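Local coordinates for tube-forming protein in Mycobacterial Envelpe, TiME (Mycolicibacterium smegmatis, PDB 7CU9) that probably forms a tube across the mycobacterial outer envelope through which proteins may be secreted, at residues G146-R158 with A165-N178. Sequence-based numbering, arbitrary orientation. Where two conformers were deposited one is given.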
ATOM      1  N   GLY B 146     -15.271  12.309   3.414  1.00 20.71           N
ATOM      2  CA  GLY B 146     -15.192  11.986   4.853  1.00 21.25           C
ATOM      3  C   GLY B 146     -14.293  10.797   5.148  1.00 21.05           C
ATOM      4  O   GLY B 146     -14.350  10.287   6.286  1.00 22.94           O
ATOM      5  N   THR B 147     -13.481  10.355   4.181  1.00 19.67           N
ATOM      6  CA  THR B 147     -12.562   9.195   4.336  1.00 18.32           C
ATOM      7  C   THR B 147     -11.180   9.558   3.790  1.00 17.19           C
ATOM      8  O   THR B 147     -11.062  10.584   3.097  1.00 16.91           O
ATOM      9  CB  THR B 147     -13.074   7.943   3.613  1.00 18.71           C
ATOM     10  OG1 THR B 147     -12.713   8.059   2.235  1.00 17.89           O
ATOM     11  CG2 THR B 147     -14.567   7.732   3.744  1.00 19.14           C
ATOM     12  N   ASP B 148     -10.191   8.711   4.070  1.00 16.28           N
ATOM     13  CA  ASP B 148      -8.836   8.791   3.468  1.00 16.16           C
ATOM     14  C   ASP B 148      -8.741   7.797   2.306  1.00 14.98           C
ATOM     15  O   ASP B 148      -7.614   7.481   1.899  1.00 15.30           O
ATOM     16  CB  ASP B 148      -7.750   8.548   4.518  1.00 17.30           C
ATOM     17  CG  ASP B 148      -7.757   7.163   5.142  1.00 18.69           C
ATOM     18  OD1 ASP B 148      -8.720   6.406   4.900  1.00 20.18           O
ATOM     19  OD2 ASP B 148      -6.794   6.850   5.873  1.00 20.76           O
ATOM     20  N   ARG B 149      -9.872   7.299   1.797  1.00 13.93           N
ATOM     21  CA  ARG B 149      -9.867   6.334   0.669  1.00 13.34           C
ATOM     22  C   ARG B 149      -9.733   7.104  -0.647  1.00 12.31           C
ATOM     23  O   ARG B 149     -10.601   7.952  -0.950  1.00 11.80           O
ATOM     24  CB  ARG B 149     -11.127   5.472   0.660  1.00 13.90           C
ATOM     25  CG  ARG B 149     -11.109   4.411  -0.431  1.00 14.47           C
ATOM     26  CD  ARG B 149     -12.304   3.503  -0.290  1.00 15.00           C
ATOM     27  NE  ARG B 149     -12.357   2.413  -1.251  1.00 15.24           N
ATOM     28  CZ  ARG B 149     -11.674   1.273  -1.175  1.00 15.40           C
ATOM     29  NH1 ARG B 149     -10.811   1.054  -0.197  1.00 15.45           N
ATOM     30  NH2 ARG B 149     -11.854   0.350  -2.107  1.00 15.40           N
ATOM     31  N   ARG B 150      -8.686   6.803  -1.412  1.00 11.60           N
ATOM     32  CA  ARG B 150      -8.450   7.432  -2.731  1.00 11.15           C
ATOM     33  C   ARG B 150      -8.240   6.334  -3.769  1.00 10.82           C
ATOM     34  O   ARG B 150      -7.605   5.314  -3.455  1.00 10.41           O
ATOM     35  CB  ARG B 150      -7.274   8.410  -2.693  1.00 11.22           C
ATOM     36  CG  ARG B 150      -7.554   9.631  -1.828  1.00 11.27           C
ATOM     37  CD  ARG B 150      -6.520  10.716  -1.981  1.00 11.42           C
ATOM     38  NE  ARG B 150      -5.235  10.258  -1.466  1.00 11.23           N
ATOM     39  CZ  ARG B 150      -4.058  10.795  -1.766  1.00 11.59           C
ATOM     40  NH1 ARG B 150      -3.977  11.843  -2.570  1.00 11.66           N
ATOM     41  NH2 ARG B 150      -2.952  10.283  -1.252  1.00 11.62           N
ATOM     42  N   CYS B 151      -8.816   6.545  -4.946  1.00 10.99           N
ATOM     43  CA  CYS B 151      -8.610   5.693  -6.137  1.00 11.38           C
ATOM     44  C   CYS B 151      -7.695   6.452  -7.090  1.00 10.40           C
ATOM     45  O   CYS B 151      -8.096   7.528  -7.549  1.00 10.39           O
ATOM     46  CB  CYS B 151      -9.928   5.353  -6.812  1.00 12.71           C
ATOM     47  SG  CYS B 151     -11.050   4.405  -5.749  1.00 15.71           S
ATOM     48  N   PHE B 152      -6.504   5.915  -7.338  1.00  9.73           N
ATOM     49  CA  PHE B 152      -5.539   6.438  -8.330  1.00  9.54           C
ATOM     50  C   PHE B 152      -5.790   5.724  -9.657  1.00  9.39           C
ATOM     51  O   PHE B 152      -5.789   4.481  -9.705  1.00  9.45           O
ATOM     52  CB  PHE B 152      -4.105   6.263  -7.835  1.00  9.48           C
ATOM     53  CG  PHE B 152      -3.702   7.300  -6.822  1.00  9.86           C
ATOM     54  CD1 PHE B 152      -4.215   7.268  -5.535  1.00  9.97           C
ATOM     55  CD2 PHE B 152      -2.839   8.326  -7.165  1.00 10.21           C
ATOM     56  CE1 PHE B 152      -3.858   8.235  -4.606  1.00 10.22           C
ATOM     57  CE2 PHE B 152      -2.482   9.291  -6.235  1.00 10.34           C
ATOM     58  CZ  PHE B 152      -2.997   9.245  -4.960  1.00 10.45           C
ATOM     59  N   ASN B 153      -6.029   6.513 -10.697  1.00  9.38           N
ATOM     60  CA  ASN B 153      -6.429   6.016 -12.035  1.00  9.66           C
ATOM     61  C   ASN B 153      -5.353   6.406 -13.041  1.00  9.73           C
ATOM     62  O   ASN B 153      -4.824   7.525 -12.942  1.00 10.28           O
ATOM     63  CB  ASN B 153      -7.764   6.605 -12.479  1.00  9.92           C
ATOM     64  CG  ASN B 153      -8.919   6.225 -11.580  1.00 10.49           C
ATOM     65  OD1 ASN B 153      -9.726   5.375 -11.937  1.00 11.78           O
ATOM     66  ND2 ASN B 153      -9.012   6.859 -10.422  1.00 11.14           N
ATOM     67  N   THR B 154      -5.069   5.523 -13.994  1.00  9.70           N
ATOM     68  CA  THR B 154      -4.212   5.847 -15.158  1.00  9.81           C
ATOM     69  C   THR B 154      -4.877   5.288 -16.416  1.00  9.84           C
ATOM     70  O   THR B 154      -5.388   4.149 -16.382  1.00  9.48           O
ATOM     71  CB  THR B 154      -2.768   5.377 -14.958  1.00 10.22           C
ATOM     72  OG1 THR B 154      -1.997   5.982 -15.998  1.00 10.67           O
ATOM     73  CG2 THR B 154      -2.607   3.874 -14.986  1.00 10.25           C
ATOM     74  N   THR B 155      -4.910   6.108 -17.461  1.00  9.66           N
ATOM     75  CA  THR B 155      -5.419   5.748 -18.803  1.00  9.88           C
ATOM     76  C   THR B 155      -4.266   5.928 -19.779  1.00  9.90           C
ATOM     77  O   THR B 155      -3.680   7.025 -19.808  1.00  9.88           O
ATOM     78  CB  THR B 155      -6.619   6.615 -19.189  1.00 10.05           C
ATOM     79  OG1 THR B 155      -7.649   6.319 -18.249  1.00 10.44           O
ATOM     80  CG2 THR B 155      -7.089   6.370 -20.605  1.00 10.17           C
ATOM     81  N   ARG B 156      -3.941   4.894 -20.541  1.00  9.82           N
ATOM     82  CA  ARG B 156      -2.753   4.939 -21.416  1.00 10.10           C
ATOM     83  C   ARG B 156      -3.118   4.410 -22.788  1.00  9.95           C
ATOM     84  O   ARG B 156      -3.704   3.326 -22.886  1.00  9.33           O
ATOM     85  CB  ARG B 156      -1.611   4.165 -20.774  1.00 10.79           C
ATOM     86  CG  ARG B 156      -1.284   4.719 -19.401  1.00 11.67           C
ATOM     87  CD  ARG B 156      -0.096   4.030 -18.826  1.00 12.34           C
ATOM     88  NE  ARG B 156       0.123   4.512 -17.479  1.00 12.52           N
ATOM     89  CZ  ARG B 156       1.197   4.221 -16.774  1.00 12.90           C
ATOM     90  NH1 ARG B 156       2.123   3.429 -17.292  1.00 13.50           N
ATOM     91  NH2 ARG B 156       1.328   4.700 -15.551  1.00 13.13           N
ATOM     92  N   LYS B 157      -2.777   5.197 -23.800  1.00 10.01           N
ATOM     93  CA  LYS B 157      -2.972   4.850 -25.223  1.00 10.59           C
ATOM     94  C   LYS B 157      -1.613   4.387 -25.742  1.00 10.35           C
ATOM     95  O   LYS B 157      -0.644   5.152 -25.629  1.00 10.17           O
ATOM     96  CB  LYS B 157      -3.552   6.071 -25.933  1.00 11.41           C
ATOM     97  CG  LYS B 157      -4.075   5.818 -27.333  1.00 12.51           C
ATOM     98  CD  LYS B 157      -2.984   5.571 -28.325  1.00 13.48           C
ATOM     99  CE  LYS B 157      -3.335   6.066 -29.706  1.00 14.55           C
ATOM    100  NZ  LYS B 157      -2.230   5.776 -30.643  1.00 15.05           N
ATOM    101  N   ARG B 158      -1.537   3.157 -26.240  1.00 10.20           N
ATOM    102  CA  ARG B 158      -0.278   2.551 -26.733  1.00 10.32           C
ATOM    103  C   ARG B 158      -0.600   1.891 -28.071  1.00 10.36           C
ATOM    104  O   ARG B 158      -1.313   0.889 -28.058  1.00 10.28           O
ATOM    105  CB  ARG B 158       0.283   1.564 -25.704  1.00 10.52           C
ATOM    106  CG  ARG B 158       0.606   2.181 -24.349  1.00 10.92           C
ATOM    107  CD  ARG B 158       1.794   3.119 -24.444  1.00 11.13           C
ATOM    108  NE  ARG B 158       2.223   3.623 -23.143  1.00 11.65           N
ATOM    109  CZ  ARG B 158       1.824   4.763 -22.584  1.00 11.46           C
ATOM    110  NH1 ARG B 158       0.961   5.564 -23.186  1.00 11.46           N
ATOM    111  NH2 ARG B 158       2.307   5.099 -21.400  1.00 11.74           N
ATOM    112  N   ALA B 165      -6.157   1.400 -15.530  1.00  8.47           N
ATOM    113  CA  ALA B 165      -5.985   0.721 -14.235  1.00  8.78           C
ATOM    114  C   ALA B 165      -6.375   1.687 -13.127  1.00  9.01           C
ATOM    115  O   ALA B 165      -6.224   2.908 -13.294  1.00  8.71           O
ATOM    116  CB  ALA B 165      -4.575   0.225 -14.083  1.00  8.95           C
ATOM    117  N   LYS B 166      -6.885   1.124 -12.040  1.00  9.50           N
ATOM    118  CA  LYS B 166      -7.385   1.871 -10.870  1.00 10.42           C
ATOM    119  C   LYS B 166      -6.954   1.097  -9.629  1.00 10.07           C
ATOM    120  O   LYS B 166      -7.211  -0.115  -9.577  1.00  9.96           O
ATOM    121  CB  LYS B 166      -8.904   2.011 -10.976  1.00 11.70           C
ATOM    122  CG  LYS B 166      -9.603   2.643  -9.784  1.00 12.91           C
ATOM    123  CD  LYS B 166     -11.106   2.626  -9.923  1.00 13.70           C
ATOM    124  CE  LYS B 166     -11.711   1.282  -9.572  1.00 14.29           C
ATOM    125  NZ  LYS B 166     -13.187   1.294  -9.677  1.00 15.61           N
ATOM    126  N   VAL B 167      -6.296   1.772  -8.693  1.00 10.03           N
ATOM    127  CA  VAL B 167      -5.930   1.193  -7.371  1.00 10.35           C
ATOM    128  C   VAL B 167      -6.582   2.057  -6.296  1.00 10.74           C
ATOM    129  O   VAL B 167      -6.276   3.258  -6.244  1.00 10.60           O
ATOM    130  CB  VAL B 167      -4.409   1.088  -7.190  1.00 10.45           C
ATOM    131  CG1 VAL B 167      -4.058   0.660  -5.774  1.00 10.73           C
ATOM    132  CG2 VAL B 167      -3.793   0.136  -8.208  1.00 10.58           C
ATOM    133  N   CYS B 168      -7.469   1.447  -5.506  1.00 11.48           N
ATOM    134  CA  CYS B 168      -8.250   2.103  -4.433  1.00 12.37           C
ATOM    135  C   CYS B 168      -7.741   1.593  -3.086  1.00 11.65           C
ATOM    136  O   CYS B 168      -7.573   0.371  -2.927  1.00 11.66           O
ATOM    137  CB  CYS B 168      -9.735   1.799  -4.552  1.00 13.65           C
ATOM    138  SG  CYS B 168     -10.497   2.385  -6.088  1.00 16.70           S
ATOM    139  N   GLN B 169      -7.497   2.508  -2.156  1.00 10.96           N
ATOM    140  CA  GLN B 169      -6.933   2.191  -0.826  1.00 10.65           C
ATOM    141  C   GLN B 169      -6.830   3.483  -0.025  1.00 10.78           C
ATOM    142  O   GLN B 169      -6.924   4.569  -0.610  1.00 10.54           O
ATOM    143  CB  GLN B 169      -5.547   1.554  -0.946  1.00 10.51           C
ATOM    144  CG  GLN B 169      -4.597   2.303  -1.875  1.00 10.48           C
ATOM    145  CD  GLN B 169      -3.188   1.767  -1.803  1.00 10.73           C
ATOM    146  OE1 GLN B 169      -2.844   0.779  -2.442  1.00 10.75           O
ATOM    147  NE2 GLN B 169      -2.353   2.424  -1.015  1.00 10.83           N
ATOM    148  N   SER B 170      -6.609   3.365   1.280  1.00 11.17           N
ATOM    149  CA  SER B 170      -6.084   4.495   2.071  1.00 11.05           C
ATOM    150  C   SER B 170      -4.656   4.795   1.593  1.00 10.81           C
ATOM    151  O   SER B 170      -4.135   4.063   0.715  1.00 10.77           O
ATOM    152  CB  SER B 170      -6.165   4.197   3.541  1.00 11.56           C
ATOM    153  OG  SER B 170      -5.412   3.046   3.861  1.00 12.98           O
ATOM    154  N   GLY B 171      -4.042   5.857   2.102  1.00 10.61           N
ATOM    155  CA  GLY B 171      -2.700   6.263   1.659  1.00 10.36           C
ATOM    156  C   GLY B 171      -2.685   6.539   0.165  1.00 10.21           C
ATOM    157  O   GLY B 171      -3.611   7.216  -0.318  1.00 10.38           O
ATOM    158  N   ASN B 172      -1.686   6.023  -0.549  1.00 10.16           N
ATOM    159  CA  ASN B 172      -1.390   6.438  -1.946  1.00 10.30           C
ATOM    160  C   ASN B 172      -1.265   5.206  -2.842  1.00 10.03           C
ATOM    161  O   ASN B 172      -0.197   4.569  -2.831  1.00 10.02           O
ATOM    162  CB  ASN B 172      -0.122   7.283  -1.990  1.00 10.62           C
ATOM    163  CG  ASN B 172       0.057   8.026  -3.295  1.00 11.26           C
ATOM    164  OD1 ASN B 172      -0.286   7.517  -4.360  1.00 11.10           O
ATOM    165  ND2 ASN B 172       0.594   9.230  -3.218  1.00 12.10           N
ATOM    166  N   GLY B 173      -2.303   4.927  -3.637  1.00  9.83           N
ATOM    167  CA  GLY B 173      -2.297   3.825  -4.614  1.00  9.79           C
ATOM    168  C   GLY B 173      -1.591   4.187  -5.914  1.00 10.01           C
ATOM    169  O   GLY B 173      -1.566   3.324  -6.813  1.00 10.44           O
ATOM    170  N   GLY B 174      -1.024   5.393  -6.017  1.00 10.26           N
ATOM    171  CA  GLY B 174      -0.381   5.900  -7.245  1.00 10.44           C
ATOM    172  C   GLY B 174       0.804   5.038  -7.669  1.00 10.49           C
ATOM    173  O   GLY B 174       0.888   4.596  -8.817  1.00 10.61           O
ATOM    174  N   PRO B 175       1.796   4.780  -6.787  1.00 10.62           N
ATOM    175  CA  PRO B 175       2.924   3.933  -7.169  1.00 10.81           C
ATOM    176  C   PRO B 175       2.470   2.565  -7.703  1.00 10.78           C
ATOM    177  O   PRO B 175       2.982   2.117  -8.719  1.00 11.23           O
ATOM    178  CB  PRO B 175       3.713   3.827  -5.859  1.00 10.93           C
ATOM    179  CG  PRO B 175       3.433   5.141  -5.178  1.00 11.05           C
ATOM    180  CD  PRO B 175       1.961   5.383  -5.454  1.00 10.72           C
ATOM    181  N   ALA B 176       1.504   1.925  -7.044  1.00 10.80           N
ATOM    182  CA  ALA B 176       0.999   0.591  -7.445  1.00 10.68           C
ATOM    183  C   ALA B 176       0.301   0.679  -8.807  1.00 10.63           C
ATOM    184  O   ALA B 176       0.523  -0.212  -9.642  1.00 10.98           O
ATOM    185  CB  ALA B 176       0.075   0.025  -6.399  1.00 10.95           C
ATOM    186  N   VAL B 177      -0.499   1.711  -9.054  1.00 10.36           N
ATOM    187  CA  VAL B 177      -1.255   1.763 -10.340  1.00 10.43           C
ATOM    188  C   VAL B 177      -0.252   1.952 -11.485  1.00 10.80           C
ATOM    189  O   VAL B 177      -0.486   1.408 -12.589  1.00 10.53           O
ATOM    190  CB  VAL B 177      -2.390   2.805 -10.325  1.00 10.48           C
ATOM    191  CG1 VAL B 177      -1.910   4.230 -10.551  1.00 10.35           C
ATOM    192  CG2 VAL B 177      -3.464   2.436 -11.338  1.00 10.61           C
ATOM    193  N   ASN B 178       0.864   2.637 -11.237  1.00 11.18           N
ATOM    194  CA  ASN B 178       1.924   2.833 -12.264  0.50 11.56           C
ATOM    195  C   ASN B 178       2.645   1.504 -12.513  1.00 11.60           C
ATOM    196  O   ASN B 178       2.887   1.177 -13.687  1.00 11.32           O
ATOM    197  CB  ASN B 178       2.889   3.950 -11.874  0.50 12.03           C
ATOM    198  CG  ASN B 178       2.241   5.313 -11.969  0.50 12.48           C
ATOM    199  OD1 ASN B 178       1.193   5.461 -12.595  0.50 12.85           O
ATOM    200  ND2 ASN B 178       2.845   6.304 -11.335  0.50 12.92           N
TER
HETATM  201  O   HOH W   1      -5.454   8.687   0.972  1.00 13.20           O
HETATM  202  O   HOH W   2      -4.353   7.297   4.629  1.00 15.13           O
HETATM  203  O   HOH W   3      -4.853   5.810  -2.595  1.00 10.29           O
HETATM  204  O   HOH W   4       4.409   2.401 -15.772  1.00 24.45           O
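One face of the F152 ring lies against the turn that starts helix 174-185: N172 OD1 sits 3.3 Å from F152 CZ, and G174 N is 3.4 Å from F152 CG, both over the same side. F152 belongs to the antiparallel beta hairpin of strands 150-158 and 161-169, within the central sheet of the PknH-like domain; the chain then turns back so that its helix packs over the F152 side. N172 OD1 stands over the rim of the ring face, its amide tilted 26° from the ring. R150 comes to the ring's edge with NH2, while F152 CZ in turn lies over one face of the R150 guanidinium. On the other face of the sheet, one side of the R149 guanidinium lies over C168 and Q169 N, offset toward the rim, and its nitrogens reach the carbonyls of A78 and T79. The R156 guanidinium has T154 OG1, N178 CG and a water at its edge, in plane. Reciprocal backbone bonds join R150 with Q169, F152 with V167 and T154 with A165. F152 CG stands anti to its own carbonyl carbon (chi1 -78°), which sets the ring under the turn. N172 OD1 also caps the helix by accepting from G174 N at 2.8 Å, while ND2 reaches D62 of the second subunit. V177 CG2 packs 4.0 Å from T154 CG2; the OG1 of T154 accepts from R156 NE and is hydrogen-bonded to D139. The non-hydrogen-bonded pair C151 and C168 is locked by a disulfide, SG to SG 2.1 Å, with chi3 111°.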